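PDB 4I3F: serine hydrolase CCSP0084 from Cycloclasticus sp. P1, which probably hydrolyses carbon-carbon bonds of meta-cleavage products, and perhaps esters, as a serine hydrolase of the alpha/beta hydrolase fold. Local coordinates for residues 50-63 / 76-88. Residues are numbered along the deposited sequence; the frame is centred on the assembly and turned at random. Where two conformers were deposited one is given.
Sequences LHGSGPGANAMSNW and CLAPDIAGFGLSQ
Ile-81 lies against one face of the His-51 imidazole and meets it along its length. Its CB is 3.5 Å from His-51 CE1, and CG1 continues over the same rim. CG1 stands anti to the carbonyl carbon (chi1 -65°), and the extended second torsion carries CD1 over the ring centre, 3.8 Å from the centroid of His-51, a CH-pi contact; the same methyl meets Leu-50 CB at 4.0 Å. Isoleucine suits the place because CB and CG1 cover the CE1 side of the ring while the apolar methyl reaches its centre.

The imidazole turns its NE2 edge to the face of Phe-84, NE2 lying 3.6 Å from Phe-84 CG with the planes at 81°, an edge-to-face pair. The far part of the phenyl ring packs on Ser-53 CB, while Phe-84 CD1 meets Ala-57 CB at 4.0 Å. Nearer the strand, the small side chains of Ala-59 and Ala-78 let helix 59-63 settle closely on strand 76-79.

Asp-80 supplies the direct hydrogen bond between the two segments. Its OD1 accepts the N-H of Ala-59 at 2.9 Å, nearly straight (173°), and a water joins OD1 to Met-60 N. OD2 accepts Leu-86 N at 2.8 Å; Gly-85 fits beside it, since a beta carbon there would collide with OD2. Replacing Asp-80 by an alanine would probably leave the amides of Ala-59 and Leu-86 without their acceptor, losing the direct bond between helix start and loop.

Residues 50-63 carry the His-Gly loop after a central strand, which in relatives helps form the oxyanion hole. The carboxylate of Asp-80 is probably favoured by the partial positive charge of the helix N-terminus. The contact thus pairs packing round His-51 with carboxylate bonds at the helix start.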
loop_
_atom_site.group_PDB
_atom_site.type_symbol
_atom_site.label_atom_id
_atom_site.label_comp_id
_atom_site.label_asym_id
_atom_site.label_seq_id
_atom_site.Cartn_x
_atom_site.Cartn_y
_atom_site.Cartn_z
ATOM N N LEU A 50 -5.024 0.342 0.469
ATOM C CA LEU A 50 -4.048 -0.568 1.077
ATOM C C LEU A 50 -2.679 0.096 1.149
ATOM O O LEU A 50 -2.086 0.449 0.119
ATOM C CB LEU A 50 -3.981 -1.885 0.287
ATOM C CG LEU A 50 -5.293 -2.665 0.153
ATOM C CD1 LEU A 50 -5.082 -3.984 -0.593
ATOM C CD2 LEU A 50 -5.895 -2.925 1.528
ATOM N N HIS A 51 -2.179 0.263 2.373
ATOM C CA HIS A 51 -0.937 0.992 2.636
ATOM C C HIS A 51 0.343 0.225 2.261
ATOM O O HIS A 51 0.279 -0.939 1.860
ATOM C CB HIS A 51 -0.901 1.394 4.108
ATOM C CG HIS A 51 -0.714 0.243 5.047
ATOM N ND1 HIS A 51 -1.699 -0.186 5.912
ATOM C CD2 HIS A 51 0.362 -0.543 5.285
ATOM C CE1 HIS A 51 -1.238 -1.198 6.629
ATOM N NE2 HIS A 51 0.006 -1.436 6.265
ATOM N N GLY A 52 1.493 0.892 2.380
ATOM C CA GLY A 52 2.778 0.316 2.006
ATOM C C GLY A 52 3.506 -0.397 3.131
ATOM O O GLY A 52 2.908 -0.720 4.156
ATOM N N SER A 53 4.802 -0.642 2.955
ATOM C CA SER A 53 5.532 -1.458 3.920
ATOM C C SER A 53 6.762 -0.781 4.531
ATOM O O SER A 53 7.772 -1.442 4.795
ATOM C CB SER A 53 5.931 -2.797 3.286
ATOM O OG SER A 53 6.623 -2.599 2.056
ATOM N N GLY A 54 6.686 0.524 4.766
ATOM C CA GLY A 54 7.720 1.170 5.554
ATOM C C GLY A 54 7.670 0.584 6.955
ATOM O O GLY A 54 6.618 0.125 7.389
ATOM N N PRO A 55 8.810 0.545 7.658
ATOM C CA PRO A 55 8.730 0.095 9.053
ATOM C C PRO A 55 7.755 0.960 9.856
ATOM O O PRO A 55 7.757 2.186 9.726
ATOM C CB PRO A 55 10.159 0.295 9.561
ATOM C CG PRO A 55 11.012 0.159 8.334
ATOM C CD PRO A 55 10.202 0.722 7.202
ATOM N N GLY A 56 6.902 0.330 10.653
ATOM C CA GLY A 56 5.915 1.081 11.405
ATOM C C GLY A 56 4.756 1.572 10.562
ATOM O O GLY A 56 3.939 2.364 11.030
ATOM N N ALA A 57 4.679 1.108 9.316
ATOM C CA ALA A 57 3.573 1.493 8.440
ATOM C C ALA A 57 2.217 1.121 9.032
ATOM O O ALA A 57 2.086 0.106 9.721
ATOM C CB ALA A 57 3.720 0.856 7.070
ATOM N N ASN A 58 1.221 1.959 8.763
ATOM C CA ASN A 58 -0.172 1.639 9.066
ATOM C C ASN A 58 -1.081 2.398 8.105
ATOM O O ASN A 58 -0.593 3.156 7.261
ATOM C CB ASN A 58 -0.518 1.871 10.559
ATOM C CG ASN A 58 -0.594 3.361 10.956
ATOM O OD1 ASN A 58 -1.038 3.692 12.055
ATOM N ND2 ASN A 58 -0.183 4.245 10.070
ATOM N N ALA A 59 -2.388 2.193 8.216
ATOM C CA ALA A 59 -3.328 2.811 7.281
ATOM C C ALA A 59 -3.258 4.331 7.324
ATOM O O ALA A 59 -3.105 4.988 6.297
ATOM C CB ALA A 59 -4.740 2.337 7.566
ATOM N N MET A 60 -3.380 4.901 8.514
ATOM C CA MET A 60 -3.487 6.347 8.606
ATOM C C MET A 60 -2.220 7.087 8.188
ATOM O O MET A 60 -2.312 8.176 7.627
ATOM C CB MET A 60 -3.950 6.778 9.994
ATOM C CG MET A 60 -5.396 6.410 10.258
ATOM S SD MET A 60 -6.466 6.960 8.915
ATOM C CE MET A 60 -6.348 8.723 9.180
ATOM N N SER A 61 -1.042 6.511 8.443
ATOM C CA SER A 61 0.204 7.201 8.077
ATOM C C SER A 61 0.275 7.379 6.561
ATOM O O SER A 61 0.825 8.369 6.066
ATOM C CB SER A 61 1.449 6.467 8.596
ATOM O OG SER A 61 1.615 5.218 7.955
ATOM N N ASN A 62 -0.310 6.435 5.834
ATOM C CA ASN A 62 -0.371 6.501 4.384
ATOM C C ASN A 62 -1.516 7.365 3.883
ATOM O O ASN A 62 -1.335 8.176 2.978
ATOM C CB ASN A 62 -0.571 5.104 3.799
ATOM C CG ASN A 62 0.713 4.336 3.654
ATOM O OD1 ASN A 62 0.997 3.773 2.590
ATOM N ND2 ASN A 62 1.493 4.285 4.724
ATOM N N TRP A 63 -2.700 7.184 4.470
ATOM C CA TRP A 63 -3.927 7.660 3.831
ATOM C C TRP A 63 -4.635 8.817 4.531
ATOM O O TRP A 63 -5.737 9.190 4.129
ATOM C CB TRP A 63 -4.902 6.486 3.600
ATOM C CG TRP A 63 -4.301 5.344 2.827
ATOM C CD1 TRP A 63 -4.165 4.047 3.247
ATOM C CD2 TRP A 63 -3.732 5.396 1.508
ATOM N NE1 TRP A 63 -3.557 3.295 2.269
ATOM C CE2 TRP A 63 -3.281 4.098 1.194
ATOM C CE3 TRP A 63 -3.562 6.414 0.566
ATOM C CZ2 TRP A 63 -2.672 3.789 -0.033
ATOM C CZ3 TRP A 63 -2.956 6.110 -0.649
ATOM C CH2 TRP A 63 -2.513 4.812 -0.935
ATOM N N CYS A 76 -14.837 5.142 2.086
ATOM C CA CYS A 76 -13.448 4.703 2.163
ATOM C C CYS A 76 -13.212 3.719 3.295
ATOM O O CYS A 76 -13.626 3.962 4.429
ATOM C CB CYS A 76 -12.529 5.909 2.347
ATOM S SG CYS A 76 -12.538 7.038 0.938
ATOM N N LEU A 77 -12.533 2.614 2.979
ATOM C CA LEU A 77 -12.097 1.652 3.982
ATOM C C LEU A 77 -10.574 1.556 3.905
ATOM O O LEU A 77 -10.022 1.265 2.845
ATOM C CB LEU A 77 -12.737 0.280 3.740
ATOM C CG LEU A 77 -14.268 0.290 3.766
ATOM C CD1 LEU A 77 -14.846 0.467 2.369
ATOM C CD2 LEU A 77 -14.806 -0.977 4.423
ATOM N N ALA A 78 -9.899 1.826 5.021
ATOM C CA ALA A 78 -8.434 1.778 5.059
ATOM C C ALA A 78 -7.975 0.971 6.261
ATOM O O ALA A 78 -7.850 1.505 7.364
ATOM C CB ALA A 78 -7.856 3.189 5.123
ATOM N N PRO A 79 -7.740 -0.329 6.063
ATOM C CA PRO A 79 -7.340 -1.158 7.205
ATOM C C PRO A 79 -5.832 -1.164 7.437
ATOM O O PRO A 79 -5.061 -0.947 6.494
ATOM C CB PRO A 79 -7.774 -2.554 6.763
ATOM C CG PRO A 79 -7.569 -2.519 5.231
ATOM C CD PRO A 79 -8.026 -1.130 4.854
ATOM N N ASP A 80 -5.422 -1.412 8.678
ATOM C CA ASP A 80 -4.049 -1.830 8.929
ATOM C C ASP A 80 -3.936 -3.231 8.343
ATOM O O ASP A 80 -4.744 -4.116 8.643
ATOM C CB ASP A 80 -3.714 -1.862 10.424
ATOM C CG ASP A 80 -3.542 -0.474 11.036
ATOM O OD1 ASP A 80 -3.621 0.540 10.307
ATOM O OD2 ASP A 80 -3.317 -0.400 12.266
ATOM N N ILE A 81 -2.948 -3.424 7.483
ATOM C CA ILE A 81 -2.755 -4.703 6.818
ATOM C C ILE A 81 -2.156 -5.667 7.837
ATOM O O ILE A 81 -1.443 -5.249 8.752
ATOM C CB ILE A 81 -1.891 -4.498 5.552
ATOM C CG1 ILE A 81 -2.662 -3.638 4.548
ATOM C CG2 ILE A 81 -1.512 -5.810 4.895
ATOM C CD1 ILE A 81 -1.826 -3.196 3.359
ATOM N N ALA A 82 -2.488 -6.951 7.714
ATOM C CA ALA A 82 -2.097 -7.939 8.714
ATOM C C ALA A 82 -0.598 -7.885 8.982
ATOM O O ALA A 82 0.209 -7.785 8.049
ATOM C CB ALA A 82 -2.533 -9.341 8.286
ATOM N N GLY A 83 -0.234 -7.911 10.259
ATOM C CA GLY A 83 1.160 -7.810 10.648
ATOM C C GLY A 83 1.619 -6.382 10.875
ATOM O O GLY A 83 2.705 -6.159 11.418
ATOM N N PHE A 84 0.815 -5.411 10.452
ATOM C CA PHE A 84 1.174 -3.998 10.617
ATOM C C PHE A 84 0.224 -3.352 11.603
ATOM O O PHE A 84 -0.921 -3.785 11.728
ATOM C CB PHE A 84 1.043 -3.234 9.296
ATOM C CG PHE A 84 2.064 -3.612 8.261
ATOM C CD1 PHE A 84 3.265 -2.926 8.179
ATOM C CD2 PHE A 84 1.812 -4.638 7.356
ATOM C CE1 PHE A 84 4.213 -3.256 7.217
ATOM C CE2 PHE A 84 2.754 -4.979 6.393
ATOM C CZ PHE A 84 3.958 -4.290 6.330
ATOM N N GLY A 85 0.691 -2.308 12.282
ATOM C CA GLY A 85 -0.154 -1.510 13.159
ATOM C C GLY A 85 -0.942 -2.324 14.161
ATOM O O GLY A 85 -0.378 -3.150 14.869
ATOM N N LEU A 86 -2.255 -2.117 14.188
ATOM C CA LEU A 86 -3.115 -2.791 15.154
ATOM C C LEU A 86 -3.845 -3.982 14.533
ATOM O O LEU A 86 -4.900 -4.403 15.025
ATOM C CB LEU A 86 -4.116 -1.803 15.754
ATOM C CG LEU A 86 -3.475 -0.691 16.576
ATOM C CD1 LEU A 86 -4.524 0.336 16.962
ATOM C CD2 LEU A 86 -2.816 -1.259 17.812
ATOM N N SER A 87 -3.277 -4.527 13.461
ATOM C CA SER A 87 -3.808 -5.753 12.866
ATOM C C SER A 87 -2.819 -6.914 12.986
ATOM O O SER A 87 -2.539 -7.609 12.002
ATOM C CB SER A 87 -4.175 -5.525 11.402
ATOM O OG SER A 87 -5.265 -4.622 11.294
ATOM N N GLN A 88 -2.292 -7.121 14.190
ATOM C CA GLN A 88 -1.352 -8.207 14.397
ATOM C C GLN A 88 -1.990 -9.565 14.109
ATOM O O GLN A 88 -3.123 -9.839 14.501
ATOM C CB GLN A 88 -0.763 -8.143 15.804
ATOM C CG GLN A 88 0.041 -6.867 16.030
ATOM C CD GLN A 88 1.173 -6.707 15.025
ATOM O OE1 GLN A 88 2.092 -7.518 14.983
ATOM N NE2 GLN A 88 1.109 -5.656 14.210
HETATM O O HOH W 1 -4.427 0.603 4.354
HETATM O O HOH W 2 3.288 -1.248 11.748
HETATM O O HOH W 3 -4.319 3.199 10.900
#